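PDB 2R91: 2-Keto-3-deoxy-(6-phospho-)gluconate aldolase from Thermoproteus tenax, which belongs to the dihydrodipicolinate synthetase family of aldolase-type enzymes, folds as a TIM barrel and assembles from four copies of the chain. Local coordinates for residues Glu248-Tyr253 and Ala275-Ala280; Arg108-Tyr113 and Arg136-Arg141; Ala184-Arg189 and Ala206-Ala211. All blocks are in the same frame, centred on the assembly; numbering follows the deposited sequence.

All three contacts are apolar joints in the outer parts of a TIM barrel, with centres about 17 to 21 Å from the centre of the chain, and they follow one another along the sequence in the order 2, 3, 1. Contacts 1 and 2 lie on opposite sides of the chain's centre, their own centres about 40 Å apart. Contacts 1 and 3 are closer, about 10 Å between nearest atoms, and helix 217-237 packs against both, through I230 and L223 respectively. About 14 Å separates the nearest atoms of contacts 2 and 3. The second subunit reaches 108-113 and the third reaches 184-189, whereas no other chain touches contact 1.

Contact 1: Glu248-Tyr253 and Ala275-Ala280; sequences EIFQGY and AAVAKA
I249, on the last turn of helix 239-251, meets V277 tip to tip and joins that helix to the C-terminal helices 267-276 and 278-282 that follow the eight-stranded TIM barrel. Its CG2 methyl lies 4.0 Å from V277 CG2, and its CD1 approaches the same valine methyl, so two branches of one isoleucine meet a single carbon. CG2 stands anti to the backbone N of I249 while CG1 lies beside that N (chi1 -69°), which spreads both branches toward the valine. The carbonyl O of I249 accepts a hydrogen bond from K281 NZ, a second tie to the C-terminal part of the chain. Next comes F250, whose ring reaches forward past its own backbone and has I249 CG2 over the centre of one face, 4.0 Å above the plane. Across the contact the phenyl approaches the valine obliquely, with F250 CZ 4.0 Å from V277 CG2 and 4.1 Å from V277 CB. F250 also packs on I230 of helix 217-237. After Q251, the helix ends at G252, which has positive phi (78°) and whose N bonds back to E248 O at 2.9 Å.

Contact 2: Arg108-Tyr113 and Arg136-Arg141; sequences RQIAKY and RDVDAR
I110 of helix 107-120 touches R136 and V138 with two different methyls, fastening the helix to the loop that runs into helix 140-146 of the TIM barrel. Its CD1 lies 3.9 Å from R136 CD and 4.1 Å from R136 NE, crossing the arginine chain at a slant where the methylenes give way to the guanidinium. Its CG2 branch meets V138 CG2 at 4.2 Å, the isoleucine and valine passing alongside in opposing directions. The end of I110 folds back (chi2 -49°), which turns CD1 toward the arginine while CG2 stays with the valine. One shell out, R136 is held by its charged end: NH2 bonds to F102 O and NH1 to P99 O, after a bend at chi3 (49°). V138 also packs on P98 and on L127 of strand 125-129, and the next residue, D139, is the N-cap of helix 140-146, its OD1 accepting from A142 N. The I110-V138 contact is thus apolar, whereas R136 plays two parts: its CD methylene gives I110 an apolar contact, while the backbone carbonyls bound by NH1 and NH2 should keep the chain in place.

Contact 3: Ala184-Arg189 and Ala206-Ala211; sequences ASFAVR and AGIRDA
The phenyl ring of F186 has the aliphatic chain of R209 laid over one face and a methyl of I208 at its edge. R209 CG sits over the middle of the ring, 4.0 Å from its centroid and 7° off the normal, a CH-pi contact. The methylenes on either side of it join in: R209 CB comes to 3.7 Å from F186 CE2, and R209 CD to 4.0 Å from F186 CE1. Even the backbone takes part, with R209 CA 3.8 Å from F186 CD2. Near the plane of the ring, I208 CG2 approaches F186 CD2 at 4.1 Å. With CG of R209 opposite the backbone N about the first bond (chi1 -171°), the chain runs over the ring before bending at chi3, and the guanidinium leads away, its plane 53° from that of the phenyl. There its NH1 forms a salt bridge with D34 OD2 and a hydrogen bond with M1 O, so the start of the chain is tied to the same arginine. I3 of strand 2-6, the first barrel strand, touches both F186 and R209. The contact joins helix 182-187 to helix 202-213 on the outside of the TIM barrel. Helix 182-187 closes in a Schellman motif at R189, which has positive phi and whose NH1 makes a salt bridge with E218 of the third subunit. What F186 receives from R209 is hydrocarbon rather than charge: dispersion and CH-pi attraction hold the buried ring, while the positive end is anchored beyond it.

Contact 1: Glu248-Tyr253 and Ala275-Ala280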
# COMPACT_ATOMS: atom_id res chain seq x y z
N GLU A 248 -33.53 -8.50 -0.36
CA GLU A 248 -34.95 -8.14 -0.20
C GLU A 248 -35.45 -7.36 -1.41
O GLU A 248 -36.51 -7.66 -1.99
CB GLU A 248 -35.17 -7.34 1.10
CG GLU A 248 -34.62 -8.08 2.31
CD GLU A 248 -35.35 -7.82 3.61
OE1 GLU A 248 -36.31 -6.98 3.64
OE2 GLU A 248 -34.96 -8.48 4.61
N ILE A 249 -34.69 -6.34 -1.81
CA ILE A 249 -35.05 -5.51 -2.97
C ILE A 249 -35.29 -6.31 -4.26
O ILE A 249 -36.34 -6.18 -4.89
CB ILE A 249 -33.99 -4.43 -3.25
CG1 ILE A 249 -34.01 -3.38 -2.12
CG2 ILE A 249 -34.24 -3.75 -4.64
CD1 ILE A 249 -32.77 -2.43 -2.13
N PHE A 250 -34.33 -7.13 -4.64
CA PHE A 250 -34.39 -7.78 -5.93
C PHE A 250 -35.11 -9.14 -5.93
O PHE A 250 -35.59 -9.59 -6.98
CB PHE A 250 -32.99 -7.96 -6.49
CG PHE A 250 -32.34 -6.66 -6.94
CD1 PHE A 250 -32.76 -6.02 -8.11
CD2 PHE A 250 -31.32 -6.10 -6.21
CE1 PHE A 250 -32.15 -4.83 -8.54
CE2 PHE A 250 -30.71 -4.90 -6.64
CZ PHE A 250 -31.13 -4.27 -7.78
N GLN A 251 -35.12 -9.81 -4.77
CA GLN A 251 -35.71 -11.17 -4.69
C GLN A 251 -37.05 -11.19 -3.95
O GLN A 251 -37.80 -12.14 -4.06
CB GLN A 251 -34.73 -12.17 -4.03
CG GLN A 251 -33.42 -12.35 -4.79
CD GLN A 251 -33.66 -12.77 -6.23
OE1 GLN A 251 -34.46 -13.69 -6.49
NE2 GLN A 251 -32.99 -12.09 -7.18
N GLY A 252 -37.34 -10.15 -3.18
CA GLY A 252 -38.69 -9.97 -2.65
C GLY A 252 -39.08 -10.83 -1.45
O GLY A 252 -40.27 -11.10 -1.24
N TYR A 253 -38.10 -11.27 -0.67
CA TYR A 253 -38.40 -11.97 0.59
C TYR A 253 -37.45 -11.48 1.67
O TYR A 253 -36.43 -10.84 1.38
CB TYR A 253 -38.32 -13.50 0.43
CG TYR A 253 -37.03 -14.01 -0.18
CD1 TYR A 253 -35.82 -13.94 0.51
CD2 TYR A 253 -37.03 -14.54 -1.46
CE1 TYR A 253 -34.61 -14.40 -0.09
CE2 TYR A 253 -35.86 -15.02 -2.05
CZ TYR A 253 -34.66 -14.92 -1.35
OH TYR A 253 -33.54 -15.39 -1.98
N ALA A 275 -33.90 3.43 -3.23
CA ALA A 275 -34.01 4.49 -4.25
C ALA A 275 -32.76 4.50 -5.15
O ALA A 275 -32.83 4.72 -6.37
CB ALA A 275 -34.19 5.85 -3.58
N ALA A 276 -31.61 4.27 -4.54
CA ALA A 276 -30.34 4.26 -5.27
C ALA A 276 -30.29 3.22 -6.39
O ALA A 276 -29.64 3.44 -7.41
CB ALA A 276 -29.18 4.08 -4.33
N VAL A 277 -30.96 2.09 -6.21
CA VAL A 277 -30.86 1.04 -7.23
C VAL A 277 -32.13 0.91 -8.08
O VAL A 277 -32.22 0.03 -8.93
CB VAL A 277 -30.51 -0.36 -6.59
CG1 VAL A 277 -29.21 -0.28 -5.76
CG2 VAL A 277 -31.70 -0.90 -5.75
N ALA A 278 -33.12 1.76 -7.83
CA ALA A 278 -34.41 1.64 -8.50
C ALA A 278 -34.29 1.75 -10.03
O ALA A 278 -34.94 1.00 -10.76
CB ALA A 278 -35.40 2.66 -7.95
N LYS A 279 -33.46 2.66 -10.50
CA LYS A 279 -33.22 2.83 -11.92
C LYS A 279 -32.57 1.58 -12.53
O LYS A 279 -33.12 0.99 -13.48
CB LYS A 279 -32.36 4.07 -12.13
CG LYS A 279 -31.66 4.14 -13.47
CD LYS A 279 -32.57 4.53 -14.58
CE LYS A 279 -31.75 5.15 -15.71
NZ LYS A 279 -32.55 5.27 -16.95
N ALA A 280 -31.42 1.16 -11.99
CA ALA A 280 -30.76 -0.05 -12.48
C ALA A 280 -31.72 -1.22 -12.48
O ALA A 280 -31.71 -2.05 -13.39
CB ALA A 280 -29.51 -0.38 -11.66

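Contact 2: Arg108-Tyr113 and Arg136-Arg141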
# COMPACT_ATOMS: atom_id res chain seq x y z
N ARG A 108 6.48 -20.97 7.20
CA ARG A 108 6.31 -22.31 7.79
C ARG A 108 4.95 -22.43 8.50
O ARG A 108 4.27 -23.43 8.37
CB ARG A 108 7.45 -22.68 8.78
CG ARG A 108 7.33 -24.14 9.28
CD ARG A 108 8.36 -24.50 10.38
NE ARG A 108 8.01 -23.79 11.60
CZ ARG A 108 7.12 -24.22 12.48
NH1 ARG A 108 6.51 -25.37 12.30
NH2 ARG A 108 6.82 -23.46 13.55
N GLN A 109 4.54 -21.38 9.22
CA GLN A 109 3.25 -21.42 9.92
C GLN A 109 2.06 -21.53 8.96
O GLN A 109 1.14 -22.33 9.18
CB GLN A 109 3.10 -20.22 10.85
CG GLN A 109 4.05 -20.30 12.08
CD GLN A 109 4.07 -19.00 12.85
OE1 GLN A 109 4.07 -17.92 12.25
NE2 GLN A 109 4.15 -19.08 14.20
N ILE A 110 2.08 -20.72 7.91
CA ILE A 110 1.01 -20.77 6.90
C ILE A 110 0.94 -22.16 6.25
O ILE A 110 -0.14 -22.70 6.03
CB ILE A 110 1.21 -19.71 5.76
CG1 ILE A 110 1.38 -18.30 6.31
CG2 ILE A 110 0.06 -19.78 4.76
CD1 ILE A 110 0.34 -17.96 7.29
N ALA A 111 2.09 -22.72 5.90
CA ALA A 111 2.13 -24.02 5.22
C ALA A 111 1.62 -25.13 6.10
O ALA A 111 0.90 -25.99 5.64
CB ALA A 111 3.57 -24.35 4.76
N LYS A 112 2.04 -25.14 7.37
CA LYS A 112 1.59 -26.16 8.32
C LYS A 112 0.08 -26.12 8.46
O LYS A 112 -0.56 -27.16 8.44
CB LYS A 112 2.25 -25.97 9.71
CG LYS A 112 1.79 -27.02 10.74
CD LYS A 112 2.64 -27.00 12.00
CE LYS A 112 2.12 -27.99 13.08
NZ LYS A 112 1.96 -29.37 12.56
N TYR A 113 -0.47 -24.91 8.60
CA TYR A 113 -1.93 -24.73 8.65
C TYR A 113 -2.66 -25.45 7.51
O TYR A 113 -3.57 -26.26 7.74
CB TYR A 113 -2.30 -23.24 8.62
CG TYR A 113 -3.81 -23.03 8.63
CD1 TYR A 113 -4.56 -23.23 9.82
CD2 TYR A 113 -4.51 -22.67 7.46
CE1 TYR A 113 -5.94 -23.05 9.85
CE2 TYR A 113 -5.86 -22.49 7.47
CZ TYR A 113 -6.59 -22.68 8.67
OH TYR A 113 -7.96 -22.49 8.69
N ARG A 136 -2.60 -10.84 3.94
CA ARG A 136 -1.51 -11.53 3.24
C ARG A 136 -2.08 -12.20 2.00
O ARG A 136 -3.28 -12.43 1.89
CB ARG A 136 -0.76 -12.58 4.12
CG ARG A 136 -1.66 -13.64 4.81
CD ARG A 136 -0.87 -14.65 5.67
NE ARG A 136 0.06 -13.96 6.56
CZ ARG A 136 -0.25 -13.38 7.72
NH1 ARG A 136 -1.49 -13.49 8.26
NH2 ARG A 136 0.72 -12.73 8.37
N ASP A 137 -1.19 -12.59 1.12
CA ASP A 137 -1.52 -13.26 -0.14
C ASP A 137 -0.86 -14.63 -0.15
O ASP A 137 0.31 -14.76 0.21
CB ASP A 137 -0.93 -12.41 -1.30
CG ASP A 137 -1.28 -12.95 -2.69
OD1 ASP A 137 -2.34 -13.56 -2.86
OD2 ASP A 137 -0.47 -12.76 -3.62
N VAL A 138 -1.60 -15.65 -0.56
CA VAL A 138 -1.01 -16.93 -0.92
C VAL A 138 -1.15 -17.07 -2.44
O VAL A 138 -2.21 -17.47 -2.94
CB VAL A 138 -1.68 -18.09 -0.17
CG1 VAL A 138 -1.10 -19.44 -0.61
CG2 VAL A 138 -1.47 -17.90 1.37
N ASP A 139 -0.09 -16.67 -3.16
CA ASP A 139 -0.18 -16.55 -4.63
C ASP A 139 -0.08 -17.93 -5.30
O ASP A 139 0.04 -18.95 -4.60
CB ASP A 139 0.80 -15.48 -5.20
CG ASP A 139 2.29 -15.89 -5.13
OD1 ASP A 139 2.60 -17.01 -4.71
OD2 ASP A 139 3.15 -15.06 -5.50
N ALA A 140 -0.16 -17.98 -6.63
CA ALA A 140 -0.18 -19.27 -7.32
C ALA A 140 1.04 -20.15 -6.99
O ALA A 140 0.92 -21.36 -6.75
CB ALA A 140 -0.29 -19.05 -8.86
N ARG A 141 2.22 -19.54 -7.00
CA ARG A 141 3.44 -20.28 -6.72
C ARG A 141 3.46 -20.87 -5.28
O ARG A 141 3.76 -22.05 -5.07
CB ARG A 141 4.61 -19.33 -6.94
CG ARG A 141 5.98 -19.88 -6.74
CD ARG A 141 6.99 -19.01 -7.50
NE ARG A 141 8.13 -18.70 -6.66
CZ ARG A 141 8.41 -17.48 -6.18
NH1 ARG A 141 7.62 -16.44 -6.48
NH2 ARG A 141 9.49 -17.31 -5.40

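Contact 3: Ala184-Arg189 and Ala206-Ala211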
# COMPACT_ATOMS: atom_id res chain seq x y z
N ALA A 184 -15.54 -10.83 -17.05
CA ALA A 184 -14.17 -11.16 -17.41
C ALA A 184 -13.77 -12.61 -17.07
O ALA A 184 -13.10 -13.29 -17.86
CB ALA A 184 -13.21 -10.19 -16.76
N SER A 185 -14.18 -13.08 -15.89
CA SER A 185 -13.92 -14.50 -15.51
C SER A 185 -14.50 -15.51 -16.50
O SER A 185 -13.85 -16.48 -16.86
CB SER A 185 -14.52 -14.77 -14.11
OG SER A 185 -13.90 -13.94 -13.16
N PHE A 186 -15.76 -15.34 -16.89
CA PHE A 186 -16.33 -16.24 -17.91
C PHE A 186 -15.61 -16.11 -19.26
O PHE A 186 -15.31 -17.11 -19.95
CB PHE A 186 -17.82 -15.99 -18.05
CG PHE A 186 -18.62 -16.40 -16.81
CD1 PHE A 186 -18.40 -17.63 -16.19
CD2 PHE A 186 -19.59 -15.55 -16.31
CE1 PHE A 186 -19.16 -17.99 -15.04
CE2 PHE A 186 -20.34 -15.90 -15.18
CZ PHE A 186 -20.13 -17.13 -14.56
N ALA A 187 -15.31 -14.87 -19.63
CA ALA A 187 -14.59 -14.58 -20.90
C ALA A 187 -13.23 -15.28 -20.98
O ALA A 187 -12.80 -15.75 -22.07
CB ALA A 187 -14.42 -13.09 -21.05
N VAL A 188 -12.52 -15.36 -19.87
CA VAL A 188 -11.21 -16.00 -19.90
C VAL A 188 -11.31 -17.48 -19.52
O VAL A 188 -10.30 -18.18 -19.44
CB VAL A 188 -10.12 -15.29 -19.04
CG1 VAL A 188 -9.89 -13.84 -19.51
CG2 VAL A 188 -10.45 -15.36 -17.51
N ARG A 189 -12.53 -17.96 -19.33
CA ARG A 189 -12.78 -19.36 -18.96
C ARG A 189 -12.07 -19.82 -17.68
O ARG A 189 -11.37 -20.86 -17.65
CB ARG A 189 -12.52 -20.34 -20.14
CG ARG A 189 -13.32 -19.94 -21.37
CD ARG A 189 -13.51 -21.08 -22.36
NE ARG A 189 -14.43 -20.67 -23.42
CZ ARG A 189 -14.54 -21.26 -24.62
NH1 ARG A 189 -13.77 -22.32 -24.92
NH2 ARG A 189 -15.41 -20.80 -25.51
N ALA A 206 -26.28 -15.29 -14.32
CA ALA A 206 -26.60 -16.33 -15.31
C ALA A 206 -26.76 -15.68 -16.69
O ALA A 206 -26.32 -16.23 -17.68
CB ALA A 206 -27.90 -17.08 -14.91
N GLY A 207 -27.38 -14.50 -16.73
CA GLY A 207 -27.47 -13.73 -17.98
C GLY A 207 -26.09 -13.39 -18.54
O GLY A 207 -25.85 -13.53 -19.75
N ILE A 208 -25.17 -12.98 -17.68
CA ILE A 208 -23.80 -12.73 -18.14
C ILE A 208 -23.15 -13.98 -18.70
O ILE A 208 -22.54 -13.96 -19.77
CB ILE A 208 -22.91 -12.14 -17.02
CG1 ILE A 208 -23.45 -10.77 -16.60
CG2 ILE A 208 -21.43 -12.07 -17.47
CD1 ILE A 208 -22.66 -10.10 -15.45
N ARG A 209 -23.26 -15.09 -17.96
CA ARG A 209 -22.66 -16.36 -18.40
C ARG A 209 -23.24 -16.81 -19.77
O ARG A 209 -22.49 -17.24 -20.66
CB ARG A 209 -22.93 -17.47 -17.35
CG ARG A 209 -22.16 -18.75 -17.65
CD ARG A 209 -22.36 -19.84 -16.56
NE ARG A 209 -23.78 -20.17 -16.41
CZ ARG A 209 -24.29 -20.92 -15.44
NH1 ARG A 209 -23.49 -21.41 -14.49
NH2 ARG A 209 -25.60 -21.12 -15.38
N ASP A 210 -24.56 -16.74 -19.89
CA ASP A 210 -25.27 -17.06 -21.15
C ASP A 210 -24.77 -16.20 -22.30
O ASP A 210 -24.52 -16.68 -23.41
CB ASP A 210 -26.76 -16.79 -20.98
CG ASP A 210 -27.47 -17.87 -20.17
OD1 ASP A 210 -26.85 -18.92 -19.89
OD2 ASP A 210 -28.65 -17.66 -19.80
N ALA A 211 -24.61 -14.91 -22.02
CA ALA A 211 -24.21 -13.97 -23.05
C ALA A 211 -22.80 -14.28 -23.50
O ALA A 211 -22.53 -14.32 -24.69
CB ALA A 211 -24.34 -12.52 -22.55